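Local coordinates for acinetobacter secreted protease CpaA (Acinetobacter nosocomialis M2, PDB 6O38), which probably cleaves proteins as a secreted zinc metalloprotease, exported by type II secretion with the help of its chaperone CpaB, at residues G103-L108 with W126-A131; P162-L167 with T229-D234; Q197-S202 with S222-P227; G218-N223 with W244-N249; S255-T260 with T302-K307. All blocks are in the same frame, centred on the assembly; numbering follows the deposited sequence.

Contact 1. Residues G103-L108 with W126-A131; sequences GSNYEL and WAQTIA
The W126 indole meets segment 103-108 at its edge, where G103 O lies near the ring plane and 3.8 Å from W126 CZ3. Over one face of this ring, displaced toward the rim, is the backbone N of Q128 from its own segment. The second ring, that of Y106, comes obliquely onto A131: CG stands anti to the backbone N (chi1 -176°), which carries CZ to 3.8 Å from A131 CB, while OH makes a weak hydrogen bond to D155. L108 adds its CD1 methyl, 3.9 Å from the same A131 CB. Behind these groups runs a parallel pairing of two short strands, 106-108 and 129-131, at one margin of a four-stranded mixed sheet in a StcE-type beta-sandwich domain. E107 N donates to T129 O over 3.0 Å, and A131 N returns to E107 O at 3.1 Å. At the start of the pairing, Q128 N reaches S104 O with an almost straight N-H...O angle of 173°, whereas the bond from T129 N to N105 O is weak. The side chains of N105 and Q128 run side by side, their amide planes 44° apart, with N105 OD1 against the CB and CG of Q128. On the opposite face of the strand pair from Y106, E107 passes its CB over the A127 methyl at 4.1 Å and extends its carboxylate to T101 N and T102 OG1. T129 OG1 bonds D153.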
# COMPACT_ATOMS: atom_id res chain seq x y z
N GLY A 103 35.28 -14.74 20.97
CA GLY A 103 34.22 -15.44 21.67
C GLY A 103 33.68 -14.68 22.87
O GLY A 103 33.12 -15.27 23.79
N SER A 104 33.84 -13.35 22.85
CA SER A 104 33.51 -12.52 24.00
C SER A 104 32.02 -12.17 23.99
O SER A 104 31.22 -12.73 23.24
CB SER A 104 34.39 -11.27 24.00
OG SER A 104 33.97 -10.36 22.99
N ASN A 105 31.64 -11.22 24.85
CA ASN A 105 30.25 -10.85 25.02
C ASN A 105 29.77 -9.76 24.07
O ASN A 105 28.56 -9.62 23.87
CB ASN A 105 30.00 -10.38 26.46
CG ASN A 105 29.67 -11.52 27.40
OD1 ASN A 105 28.95 -12.45 27.03
ND2 ASN A 105 30.19 -11.46 28.62
N TYR A 106 30.69 -9.00 23.48
CA TYR A 106 30.30 -7.90 22.60
C TYR A 106 31.37 -7.73 21.52
O TYR A 106 32.56 -7.68 21.84
CB TYR A 106 30.13 -6.60 23.39
CG TYR A 106 29.65 -5.42 22.57
CD1 TYR A 106 30.54 -4.59 21.92
CD2 TYR A 106 28.29 -5.13 22.47
CE1 TYR A 106 30.11 -3.51 21.17
CE2 TYR A 106 27.84 -4.05 21.73
CZ TYR A 106 28.76 -3.24 21.08
OH TYR A 106 28.31 -2.17 20.35
N GLU A 107 30.93 -7.66 20.27
CA GLU A 107 31.86 -7.48 19.15
C GLU A 107 31.20 -6.64 18.07
O GLU A 107 30.10 -6.96 17.62
CB GLU A 107 32.29 -8.84 18.58
CG GLU A 107 33.25 -8.72 17.40
CD GLU A 107 33.97 -10.02 17.11
OE1 GLU A 107 33.79 -10.99 17.88
OE2 GLU A 107 34.71 -10.08 16.11
N LEU A 108 31.87 -5.57 17.67
CA LEU A 108 31.44 -4.78 16.53
C LEU A 108 31.84 -5.47 15.23
O LEU A 108 32.97 -5.94 15.09
CB LEU A 108 32.04 -3.38 16.59
CG LEU A 108 31.60 -2.43 15.47
CD1 LEU A 108 30.09 -2.26 15.46
CD2 LEU A 108 32.28 -1.09 15.62
N TRP A 126 31.68 -16.91 16.96
CA TRP A 126 30.50 -16.58 17.73
C TRP A 126 30.80 -15.43 18.68
O TRP A 126 31.95 -15.20 19.06
CB TRP A 126 30.00 -17.80 18.53
CG TRP A 126 28.83 -17.53 19.43
CD1 TRP A 126 27.51 -17.62 19.10
CD2 TRP A 126 28.88 -17.13 20.80
NE1 TRP A 126 26.73 -17.29 20.19
CE2 TRP A 126 27.55 -16.99 21.24
CE3 TRP A 126 29.92 -16.87 21.70
CZ2 TRP A 126 27.24 -16.60 22.54
CZ3 TRP A 126 29.61 -16.49 22.99
CH2 TRP A 126 28.28 -16.36 23.40
N ALA A 127 29.74 -14.70 19.04
CA ALA A 127 29.80 -13.65 20.04
C ALA A 127 28.43 -13.50 20.67
O ALA A 127 27.41 -13.70 20.01
CB ALA A 127 30.26 -12.31 19.44
N GLN A 128 28.41 -13.16 21.97
CA GLN A 128 27.14 -13.04 22.68
C GLN A 128 26.25 -11.97 22.05
O GLN A 128 25.06 -12.20 21.82
CB GLN A 128 27.40 -12.71 24.15
CG GLN A 128 26.15 -12.53 25.00
CD GLN A 128 25.43 -13.84 25.26
OE1 GLN A 128 25.99 -14.76 25.85
NE2 GLN A 128 24.18 -13.93 24.82
N THR A 129 26.82 -10.81 21.75
CA THR A 129 26.08 -9.71 21.14
C THR A 129 26.93 -9.11 20.03
O THR A 129 28.06 -8.68 20.28
CB THR A 129 25.71 -8.64 22.17
OG1 THR A 129 25.00 -9.25 23.26
CG2 THR A 129 24.84 -7.57 21.54
N ILE A 130 26.39 -9.08 18.82
CA ILE A 130 27.05 -8.46 17.68
C ILE A 130 26.36 -7.13 17.40
O ILE A 130 25.15 -6.98 17.57
CB ILE A 130 27.04 -9.37 16.43
CG1 ILE A 130 25.61 -9.74 16.05
CG2 ILE A 130 27.88 -10.61 16.67
CD1 ILE A 130 25.41 -9.91 14.55
N ALA A 131 27.15 -6.15 16.97
CA ALA A 131 26.65 -4.80 16.72
C ALA A 131 26.93 -4.43 15.27
O ALA A 131 28.06 -4.60 14.79
CB ALA A 131 27.30 -3.79 17.66

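Contact 2. Residues P162-L167 with T229-D234; sequences PSSFTL and TANDRD
S164, the centre of an inverse gamma turn, faces a type II beta turn that runs from N231 to D234 and is closed by D234 N bonding N231 O at 3.1 Å. Both residues at the heart of the contact, S164 and D234, meet through a two-pronged grip. The backbone N of S164 donates to D234 OD1 at 3.0 Å on its syn lone pair, and the S164 hydroxyl gives its proton to D234 OD2, somewhat out of the carboxylate plane. The torsion of D234, with CG opposite the carbonyl carbon and beside its own N (chi1 -72°), turns the carboxylate to the serine. From within the turn, N231 N reaches D234 OD2 from above the carboxylate plane at 2.9 Å. N231 also directs ND2 at S164 OG, but the modelled separation is too short to trust in detail. One residue earlier, S163 OG donates to D232 O at 2.7 Å in the carbonyl plane. Apolar contact comes from P162, whose CG and CD lie against D232 CB. D232 OD1 in turn forms a salt bridge with R233 NH1, in the guanidinium plane, and takes the N-H of S273. The contact thus joins loops of two successive StcE-type beta-sandwich domains. With donors at both oxygens of a buried carboxylate, D234 is probably held in its ionised form, and the polar bonds outnumber the apolar contacts, of which P162 against D232 is the main one.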
# COMPACT_ATOMS: atom_id res chain seq x y z
N PRO A 162 13.76 -1.66 19.03
CA PRO A 162 14.45 -2.68 19.84
C PRO A 162 13.67 -3.99 19.93
O PRO A 162 13.24 -4.42 21.00
CB PRO A 162 14.58 -1.98 21.20
CG PRO A 162 13.38 -1.10 21.27
CD PRO A 162 13.10 -0.64 19.86
N SER A 163 13.49 -4.63 18.78
CA SER A 163 12.74 -5.88 18.72
C SER A 163 13.60 -7.04 19.22
O SER A 163 14.77 -6.88 19.58
CB SER A 163 12.24 -6.13 17.30
OG SER A 163 11.43 -5.06 16.85
N SER A 164 13.01 -8.23 19.24
CA SER A 164 13.66 -9.43 19.78
C SER A 164 14.56 -10.06 18.71
O SER A 164 14.35 -11.18 18.25
CB SER A 164 12.62 -10.42 20.28
OG SER A 164 11.76 -9.82 21.23
N PHE A 165 15.60 -9.31 18.34
CA PHE A 165 16.54 -9.75 17.30
C PHE A 165 17.54 -10.74 17.89
O PHE A 165 18.74 -10.48 18.02
CB PHE A 165 17.24 -8.56 16.67
CG PHE A 165 16.35 -7.71 15.80
CD1 PHE A 165 15.91 -8.17 14.58
CD2 PHE A 165 15.97 -6.45 16.22
CE1 PHE A 165 15.10 -7.39 13.78
CE2 PHE A 165 15.15 -5.66 15.42
CZ PHE A 165 14.72 -6.14 14.20
N THR A 166 17.02 -11.91 18.26
CA THR A 166 17.86 -13.00 18.72
C THR A 166 18.19 -13.93 17.56
O THR A 166 17.39 -14.11 16.64
CB THR A 166 17.18 -13.79 19.85
OG1 THR A 166 15.84 -14.12 19.45
CG2 THR A 166 17.13 -12.96 21.12
N LEU A 167 19.37 -14.53 17.62
CA LEU A 167 19.91 -15.33 16.52
C LEU A 167 20.17 -16.74 17.01
O LEU A 167 21.11 -16.97 17.78
CB LEU A 167 21.18 -14.70 15.96
CG LEU A 167 21.03 -13.34 15.27
CD1 LEU A 167 22.33 -12.56 15.32
CD2 LEU A 167 20.58 -13.53 13.83
N THR A 229 3.40 -9.37 27.17
CA THR A 229 4.44 -8.40 26.89
C THR A 229 5.39 -8.97 25.85
O THR A 229 5.47 -10.18 25.65
CB THR A 229 5.21 -8.01 28.16
OG1 THR A 229 6.06 -6.89 27.89
CG2 THR A 229 6.06 -9.18 28.64
N ALA A 230 6.10 -8.07 25.18
CA ALA A 230 7.12 -8.44 24.20
C ALA A 230 8.07 -7.26 24.05
O ALA A 230 7.98 -6.27 24.78
CB ALA A 230 6.48 -8.84 22.87
N ASN A 231 9.00 -7.38 23.11
CA ASN A 231 9.86 -6.25 22.76
C ASN A 231 9.16 -5.37 21.73
O ASN A 231 8.23 -5.80 21.04
CB ASN A 231 11.20 -6.74 22.23
CG ASN A 231 12.09 -7.30 23.32
OD1 ASN A 231 12.23 -6.71 24.39
ND2 ASN A 231 12.70 -8.45 23.06
N ASP A 232 9.61 -4.12 21.65
CA ASP A 232 8.95 -3.13 20.81
C ASP A 232 8.92 -3.59 19.35
O ASP A 232 9.95 -3.95 18.78
CB ASP A 232 9.66 -1.79 20.93
CG ASP A 232 8.76 -0.62 20.57
OD1 ASP A 232 7.54 -0.83 20.45
OD2 ASP A 232 9.28 0.51 20.42
N ARG A 233 7.71 -3.61 18.78
CA ARG A 233 7.46 -3.91 17.37
C ARG A 233 7.64 -5.38 17.02
O ARG A 233 7.77 -5.72 15.83
CB ARG A 233 8.32 -3.04 16.44
CG ARG A 233 7.61 -1.78 15.94
CD ARG A 233 7.05 -0.96 17.09
NE ARG A 233 6.41 0.26 16.63
CZ ARG A 233 6.10 1.29 17.41
NH1 ARG A 233 6.39 1.25 18.71
NH2 ARG A 233 5.51 2.36 16.91
N ASP A 234 7.67 -6.27 18.00
CA ASP A 234 7.56 -7.69 17.70
C ASP A 234 6.19 -7.98 17.08
O ASP A 234 5.19 -7.34 17.42
CB ASP A 234 7.75 -8.53 18.96
CG ASP A 234 9.19 -8.56 19.43
OD1 ASP A 234 10.09 -8.28 18.61
OD2 ASP A 234 9.42 -8.86 20.62

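Contact 3. Residues Q197-S202 with S222-P227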
# COMPACT_ATOMS: atom_id res chain seq x y z
N GLN A 197 -0.71 -26.59 17.94
CA GLN A 197 -0.75 -27.83 18.72
C GLN A 197 0.48 -27.99 19.59
O GLN A 197 0.42 -28.69 20.61
CB GLN A 197 -0.89 -29.04 17.79
CG GLN A 197 0.38 -29.37 17.01
CD GLN A 197 0.19 -30.51 16.03
OE1 GLN A 197 -0.63 -31.40 16.24
NE2 GLN A 197 0.95 -30.49 14.94
N GLN A 198 1.60 -27.36 19.23
CA GLN A 198 2.82 -27.46 20.01
C GLN A 198 2.78 -26.58 21.26
O GLN A 198 3.38 -26.93 22.28
CB GLN A 198 4.03 -27.07 19.15
CG GLN A 198 4.23 -27.97 17.94
CD GLN A 198 5.28 -27.43 16.99
OE1 GLN A 198 5.72 -26.29 17.11
NE2 GLN A 198 5.69 -28.26 16.03
N ILE A 199 2.07 -25.45 21.21
CA ILE A 199 2.08 -24.47 22.29
C ILE A 199 0.76 -24.39 23.03
O ILE A 199 0.70 -23.73 24.08
CB ILE A 199 2.49 -23.08 21.78
CG1 ILE A 199 1.51 -22.61 20.69
CG2 ILE A 199 3.90 -23.10 21.23
CD1 ILE A 199 1.74 -21.18 20.25
N GLY A 200 -0.30 -25.02 22.53
CA GLY A 200 -1.57 -24.98 23.22
C GLY A 200 -2.33 -23.68 23.00
O GLY A 200 -2.19 -23.01 21.98
N THR A 201 -3.13 -23.31 24.00
CA THR A 201 -4.04 -22.18 23.91
C THR A 201 -3.39 -20.85 24.29
O THR A 201 -4.09 -19.84 24.40
CB THR A 201 -5.27 -22.41 24.78
OG1 THR A 201 -4.86 -22.64 26.14
CG2 THR A 201 -6.05 -23.62 24.28
N SER A 202 -2.07 -20.82 24.51
CA SER A 202 -1.42 -19.60 24.93
C SER A 202 0.04 -19.60 24.50
O SER A 202 0.66 -20.66 24.36
CB SER A 202 -1.51 -19.41 26.45
OG SER A 202 -0.68 -20.34 27.13
N SER A 222 -9.25 -24.21 20.48
CA SER A 222 -10.49 -23.45 20.39
C SER A 222 -10.28 -21.96 20.62
O SER A 222 -11.06 -21.15 20.11
CB SER A 222 -11.51 -23.99 21.40
OG SER A 222 -11.33 -23.37 22.66
N ASN A 223 -9.25 -21.58 21.36
CA ASN A 223 -8.98 -20.18 21.63
C ASN A 223 -7.50 -20.01 21.92
O ASN A 223 -6.81 -20.96 22.31
CB ASN A 223 -9.84 -19.65 22.79
CG ASN A 223 -9.50 -20.31 24.11
OD1 ASN A 223 -8.76 -19.74 24.93
ND2 ASN A 223 -10.03 -21.50 24.33
N PHE A 224 -7.01 -18.79 21.73
CA PHE A 224 -5.59 -18.50 21.84
C PHE A 224 -5.39 -17.12 22.45
O PHE A 224 -6.09 -16.17 22.09
CB PHE A 224 -4.91 -18.58 20.46
CG PHE A 224 -3.43 -18.41 20.51
CD1 PHE A 224 -2.61 -19.48 20.83
CD2 PHE A 224 -2.85 -17.19 20.24
CE1 PHE A 224 -1.24 -19.33 20.88
CE2 PHE A 224 -1.47 -17.03 20.28
CZ PHE A 224 -0.67 -18.11 20.60
N THR A 225 -4.43 -17.02 23.36
CA THR A 225 -4.12 -15.78 24.06
C THR A 225 -2.71 -15.34 23.71
O THR A 225 -1.76 -16.11 23.85
CB THR A 225 -4.26 -15.95 25.58
OG1 THR A 225 -5.58 -16.41 25.89
CG2 THR A 225 -4.00 -14.64 26.29
N LEU A 226 -2.58 -14.09 23.27
CA LEU A 226 -1.28 -13.51 22.97
C LEU A 226 -0.47 -13.29 24.25
O LEU A 226 -1.03 -13.25 25.34
CB LEU A 226 -1.44 -12.19 22.21
CG LEU A 226 -2.11 -12.24 20.84
CD1 LEU A 226 -1.78 -10.98 20.06
CD2 LEU A 226 -1.69 -13.47 20.06
N PRO A 227 0.85 -13.16 24.13
CA PRO A 227 1.66 -12.84 25.31
C PRO A 227 1.26 -11.51 25.92
O PRO A 227 0.72 -10.63 25.25
CB PRO A 227 3.09 -12.79 24.76
CG PRO A 227 3.05 -13.62 23.53
CD PRO A 227 1.68 -13.42 22.94
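The carbonyl oxygen of T201 is approached by two groups of segment 222-227: T225 N donates to T201 O at 3.0 Å, and F224 CA, 3.3 Å from T201 O, directs its hydrogen at the same atom. The bond belongs to a single backbone bridge between S202 and T225, and T225 has a further backbone hydrogen bond with L203. G200, with a positive phi of 79° just past the weakly bonded helical turn 196-199, turns the chain toward this segment. The F224 ring packs against segment 197-202. Its CG, anti to the backbone N (chi1 -175°), carries the ring to G200 O and I199, both of which meet it at the edge. G200 O lies in the ring plane, 3.7 Å from F224 CD1, and I199 CD1 reaches F224 CE1 at 3.6 Å, also close to that plane. L226 CD2, of the same segment as the ring, also lies at its edge. T201 rests its CB and CG2 on N223 O, with T201 CB the nearer at 3.3 Å. N223 turns its amide ND2 to S222 OG in the amide plane, and T225 OG1 is bonded to N249. The contact joins the connection after strand 183-195 to strand 223-224 of a StcE-type beta-sandwich domain. G200 O at the C-H rim of the ring is probably a mildly favourable electrostatic contact, while T225 N to T201 O is the one hydrogen bond between the segments.

Contact 4. Residues G218-N223 with W244-N249; sequences GNWVSN and WSAKIN
K247 N donates to S222 O at 3.1 Å, the backbone bond of the contact. One residue on, N223 forms a parallel bridge with K247, and its CA-H is directed at K247 O. Among side-chain hydrogen bonds, N249 ND2 reaches N223 OD1 at 3.2 Å, nearly straight at 171°. It lands in the carbonyl plane on a lone pair, although the two amide planes are 42° apart. N223 presents that oxygen because its CG sits between the backbone N and carbonyl carbon (chi1 65°). The same ND2 also bonds T225 OG1, its stronger partner. These strands, 223-224 and 246-248, are neighbours in a small three-stranded sheet of a StcE-type beta-sandwich domain, and A246 and I248 continue the bonding into the third strand region through L261 and L259. Contacts of the W220 indole, which is extended toward segment 244-249, form another group. Its NE1 makes a weak bond to W244 O at 3.0 Å, while S245 O lies at the ring edge, 3.2 Å from W220 CZ2. Over one face, offset toward the rim, is S222 N of its own segment. Apolar and mixed packing centres on A246, whose CB lies 3.3 Å from V221 O and close to the W220 indole; beyond it, F215 touches both A246 and V221, and V196 packs on V221.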
# COMPACT_ATOMS: atom_id res chain seq x y z
N GLY A 218 -6.16 -31.24 12.51
CA GLY A 218 -5.18 -31.96 13.29
C GLY A 218 -4.18 -31.08 14.01
O GLY A 218 -3.30 -31.61 14.70
N ASN A 219 -4.30 -29.76 13.88
CA ASN A 219 -3.42 -28.80 14.56
C ASN A 219 -4.29 -27.57 14.87
O ASN A 219 -4.37 -26.64 14.07
CB ASN A 219 -2.22 -28.46 13.69
CG ASN A 219 -1.48 -27.22 14.17
OD1 ASN A 219 -1.27 -27.03 15.37
ND2 ASN A 219 -1.07 -26.38 13.23
N TRP A 220 -4.91 -27.58 16.05
CA TRP A 220 -6.02 -26.67 16.28
C TRP A 220 -6.35 -26.62 17.77
O TRP A 220 -6.30 -27.65 18.45
CB TRP A 220 -7.25 -27.12 15.48
CG TRP A 220 -8.46 -26.23 15.63
CD1 TRP A 220 -8.81 -25.18 14.83
CD2 TRP A 220 -9.47 -26.32 16.63
NE1 TRP A 220 -9.97 -24.62 15.27
CE2 TRP A 220 -10.41 -25.30 16.38
CE3 TRP A 220 -9.69 -27.17 17.72
CZ2 TRP A 220 -11.53 -25.10 17.18
CZ3 TRP A 220 -10.80 -26.97 18.51
CH2 TRP A 220 -11.71 -25.94 18.24
N VAL A 221 -6.68 -25.43 18.25
CA VAL A 221 -7.24 -25.22 19.57
C VAL A 221 -8.44 -24.29 19.43
O VAL A 221 -8.62 -23.64 18.39
CB VAL A 221 -6.22 -24.65 20.58
CG1 VAL A 221 -5.09 -25.65 20.82
CG2 VAL A 221 -5.68 -23.32 20.09
N SER A 222 -9.25 -24.21 20.48
CA SER A 222 -10.49 -23.45 20.39
C SER A 222 -10.28 -21.96 20.62
O SER A 222 -11.06 -21.15 20.11
CB SER A 222 -11.51 -23.99 21.40
OG SER A 222 -11.33 -23.37 22.66
N ASN A 223 -9.25 -21.58 21.36
CA ASN A 223 -8.98 -20.18 21.63
C ASN A 223 -7.50 -20.01 21.92
O ASN A 223 -6.81 -20.96 22.31
CB ASN A 223 -9.84 -19.65 22.79
CG ASN A 223 -9.50 -20.31 24.11
OD1 ASN A 223 -8.76 -19.74 24.93
ND2 ASN A 223 -10.03 -21.50 24.33
N TRP A 244 -12.78 -25.81 11.24
CA TRP A 244 -13.59 -25.21 12.29
C TRP A 244 -12.93 -23.94 12.81
O TRP A 244 -11.70 -23.89 12.99
CB TRP A 244 -13.81 -26.20 13.43
CG TRP A 244 -14.49 -27.44 12.97
CD1 TRP A 244 -13.91 -28.65 12.69
CD2 TRP A 244 -15.89 -27.60 12.70
NE1 TRP A 244 -14.87 -29.55 12.28
CE2 TRP A 244 -16.09 -28.93 12.28
CE3 TRP A 244 -17.00 -26.75 12.79
CZ2 TRP A 244 -17.35 -29.42 11.94
CZ3 TRP A 244 -18.24 -27.24 12.45
CH2 TRP A 244 -18.41 -28.57 12.03
N SER A 245 -13.74 -22.92 13.04
CA SER A 245 -13.24 -21.62 13.48
C SER A 245 -12.63 -21.71 14.87
O SER A 245 -12.88 -22.63 15.65
CB SER A 245 -14.37 -20.59 13.47
OG SER A 245 -14.95 -20.48 12.18
N ALA A 246 -11.80 -20.71 15.18
CA ALA A 246 -11.23 -20.54 16.51
C ALA A 246 -11.27 -19.06 16.86
O ALA A 246 -11.43 -18.20 15.98
CB ALA A 246 -9.80 -21.08 16.58
N LYS A 247 -11.13 -18.76 18.14
CA LYS A 247 -11.25 -17.40 18.64
C LYS A 247 -9.90 -16.92 19.16
O LYS A 247 -9.25 -17.60 19.96
CB LYS A 247 -12.30 -17.32 19.75
CG LYS A 247 -12.41 -15.97 20.42
CD LYS A 247 -13.44 -16.00 21.54
CE LYS A 247 -13.68 -14.61 22.11
NZ LYS A 247 -14.88 -14.57 23.00
N ILE A 248 -9.47 -15.75 18.69
CA ILE A 248 -8.32 -15.07 19.27
C ILE A 248 -8.82 -14.18 20.40
O ILE A 248 -9.60 -13.25 20.17
CB ILE A 248 -7.56 -14.25 18.21
CG1 ILE A 248 -7.06 -15.15 17.08
CG2 ILE A 248 -6.40 -13.50 18.84
CD1 ILE A 248 -6.59 -14.40 15.86
N ASN A 249 -8.37 -14.47 21.62
CA ASN A 249 -8.83 -13.73 22.78
C ASN A 249 -8.37 -12.27 22.71
O ASN A 249 -7.28 -11.97 22.23
CB ASN A 249 -8.31 -14.38 24.06
CG ASN A 249 -8.84 -15.79 24.25
OD1 ASN A 249 -9.99 -16.09 23.92
ND2 ASN A 249 -8.00 -16.68 24.77

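Contact 5. Residues S255-T260 with T302-K307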
# COMPACT_ATOMS: atom_id res chain seq x y z
N SER A 255 -7.91 -3.98 21.15
CA SER A 255 -9.11 -4.12 20.35
C SER A 255 -10.12 -5.02 21.04
O SER A 255 -9.77 -6.08 21.56
CB SER A 255 -8.78 -4.68 18.96
OG SER A 255 -9.96 -4.94 18.22
N GLN A 256 -11.38 -4.59 21.07
CA GLN A 256 -12.47 -5.41 21.57
C GLN A 256 -13.24 -6.10 20.46
O GLN A 256 -14.25 -6.76 20.73
CB GLN A 256 -13.43 -4.55 22.41
CG GLN A 256 -12.79 -3.89 23.62
CD GLN A 256 -13.75 -3.00 24.38
OE1 GLN A 256 -13.54 -1.79 24.50
NE2 GLN A 256 -14.82 -3.59 24.90
N ALA A 257 -12.79 -5.95 19.21
CA ALA A 257 -13.52 -6.45 18.06
C ALA A 257 -13.52 -7.98 18.03
O ALA A 257 -12.80 -8.65 18.78
CB ALA A 257 -12.91 -5.90 16.77
N THR A 258 -14.34 -8.53 17.14
CA THR A 258 -14.51 -9.98 17.01
C THR A 258 -13.31 -10.55 16.27
O THR A 258 -13.19 -10.40 15.05
CB THR A 258 -15.81 -10.30 16.29
OG1 THR A 258 -16.91 -9.72 17.00
CG2 THR A 258 -16.01 -11.81 16.21
N LEU A 259 -12.41 -11.20 17.00
CA LEU A 259 -11.22 -11.81 16.42
C LEU A 259 -11.43 -13.31 16.21
O LEU A 259 -10.76 -14.15 16.81
CB LEU A 259 -10.00 -11.54 17.30
CG LEU A 259 -9.79 -10.09 17.75
CD1 LEU A 259 -8.58 -9.99 18.66
CD2 LEU A 259 -9.66 -9.17 16.55
N THR A 260 -12.38 -13.64 15.34
CA THR A 260 -12.67 -15.03 15.01
C THR A 260 -11.77 -15.49 13.87
O THR A 260 -11.64 -14.79 12.85
CB THR A 260 -14.14 -15.21 14.64
OG1 THR A 260 -14.96 -14.87 15.77
CG2 THR A 260 -14.42 -16.65 14.24
N THR A 302 -18.26 -12.23 12.32
CA THR A 302 -17.26 -13.27 12.50
C THR A 302 -15.86 -12.76 12.20
O THR A 302 -14.93 -13.57 12.04
CB THR A 302 -17.57 -14.49 11.63
OG1 THR A 302 -17.58 -14.10 10.25
CG2 THR A 302 -18.92 -15.09 12.00
N GLN A 303 -15.68 -11.45 12.10
CA GLN A 303 -14.40 -10.80 11.86
C GLN A 303 -14.54 -9.32 12.19
O GLN A 303 -15.67 -8.84 12.34
CB GLN A 303 -13.95 -11.01 10.40
CG GLN A 303 -14.89 -10.45 9.35
CD GLN A 303 -16.15 -11.27 9.17
OE1 GLN A 303 -16.09 -12.47 8.89
NE2 GLN A 303 -17.30 -10.63 9.34
N PRO A 304 -13.45 -8.57 12.32
CA PRO A 304 -13.58 -7.16 12.75
C PRO A 304 -14.36 -6.27 11.80
O PRO A 304 -14.87 -5.24 12.24
CB PRO A 304 -12.12 -6.70 12.88
CG PRO A 304 -11.37 -7.94 13.17
CD PRO A 304 -12.04 -9.01 12.35
N THR A 305 -14.48 -6.61 10.51
CA THR A 305 -15.10 -5.71 9.55
C THR A 305 -15.94 -6.49 8.54
O THR A 305 -15.57 -7.60 8.13
CB THR A 305 -14.05 -4.88 8.81
OG1 THR A 305 -13.10 -4.35 9.74
CG2 THR A 305 -14.70 -3.73 8.05
N LEU A 306 -17.05 -5.88 8.14
CA LEU A 306 -17.93 -6.43 7.12
C LEU A 306 -18.28 -5.32 6.14
O LEU A 306 -18.70 -4.24 6.57
CB LEU A 306 -19.21 -7.02 7.74
CG LEU A 306 -20.36 -7.31 6.77
CD1 LEU A 306 -20.07 -8.54 5.92
CD2 LEU A 306 -21.68 -7.47 7.52
N LYS A 307 -18.13 -5.58 4.85
CA LYS A 307 -18.43 -4.61 3.81
C LYS A 307 -19.50 -5.17 2.89
O LYS A 307 -19.37 -6.29 2.38
CB LYS A 307 -17.19 -4.21 3.01
CG LYS A 307 -17.44 -3.02 2.08
CD LYS A 307 -16.15 -2.51 1.46
CE LYS A 307 -15.25 -1.85 2.49
NZ LYS A 307 -14.05 -1.27 1.84
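Apolar contact is made on P304, which receives two side chains of segment 255-260. A257 CB meets P304 CB at 4.0 Å, and L259 crosses the ring at about a right angle, L259 CD2 also 4.0 Å from P304 CG. L259 reaches the proline because its CG is turned opposite the carbonyl carbon (chi1 -48°), and Y267 packs on both residues. T258 adds its CG2 methyl, with T258 CG2 4.1 Å from T302 C, while its hydroxyl bonds D329. The second kind is carbonyl against carbon: T258 O faces P304 CD at 3.2 Å, and a rather bent CA-H contact comes to it from Q303. T260 CB lies 3.2 Å from T302 O, an oxygen that accepts a hydrogen bond from K262 NZ. Within segment 302-307, T302 OG1 donates to Q303 OE1 from above the carbonyl plane at 2.6 Å; within 255-260, S255 OG accepts from A257 N in an ST turn. The contact joins two successive StcE-type beta-sandwich domains. No direct hydrogen bond crosses it: the proline nitrogen has no hydrogen to offer T258 O, so cohesion rests on packing, with K262 supplying a polar tie from just beyond T260.

In the fold
The five contacts follow the chain through successive StcE-type beta-sandwich domains, well away from the zinc-binding histidines in sequence. Contact 1 pairs strands 106-108 and 129-131 of the sheet that contact 2 also reaches, their centres 18 Å apart. Contact 3 is nested inside the loop that contact 2 closes. Contacts 3 and 4 are neighbours, 8 Å between centres, sharing S222 and N223 and the sheet that holds strands 223-224 and 246-248. Contact 5, its centre about 15 Å from that of contact 4, touches it by the backbone bond between I248 and L259. Contacts 2 and 5 join successive domains, while 1, 3 and 4 knit more local parts; centres of contacts 1 and 5 about 45 Å apart are consistent with an extended arrangement.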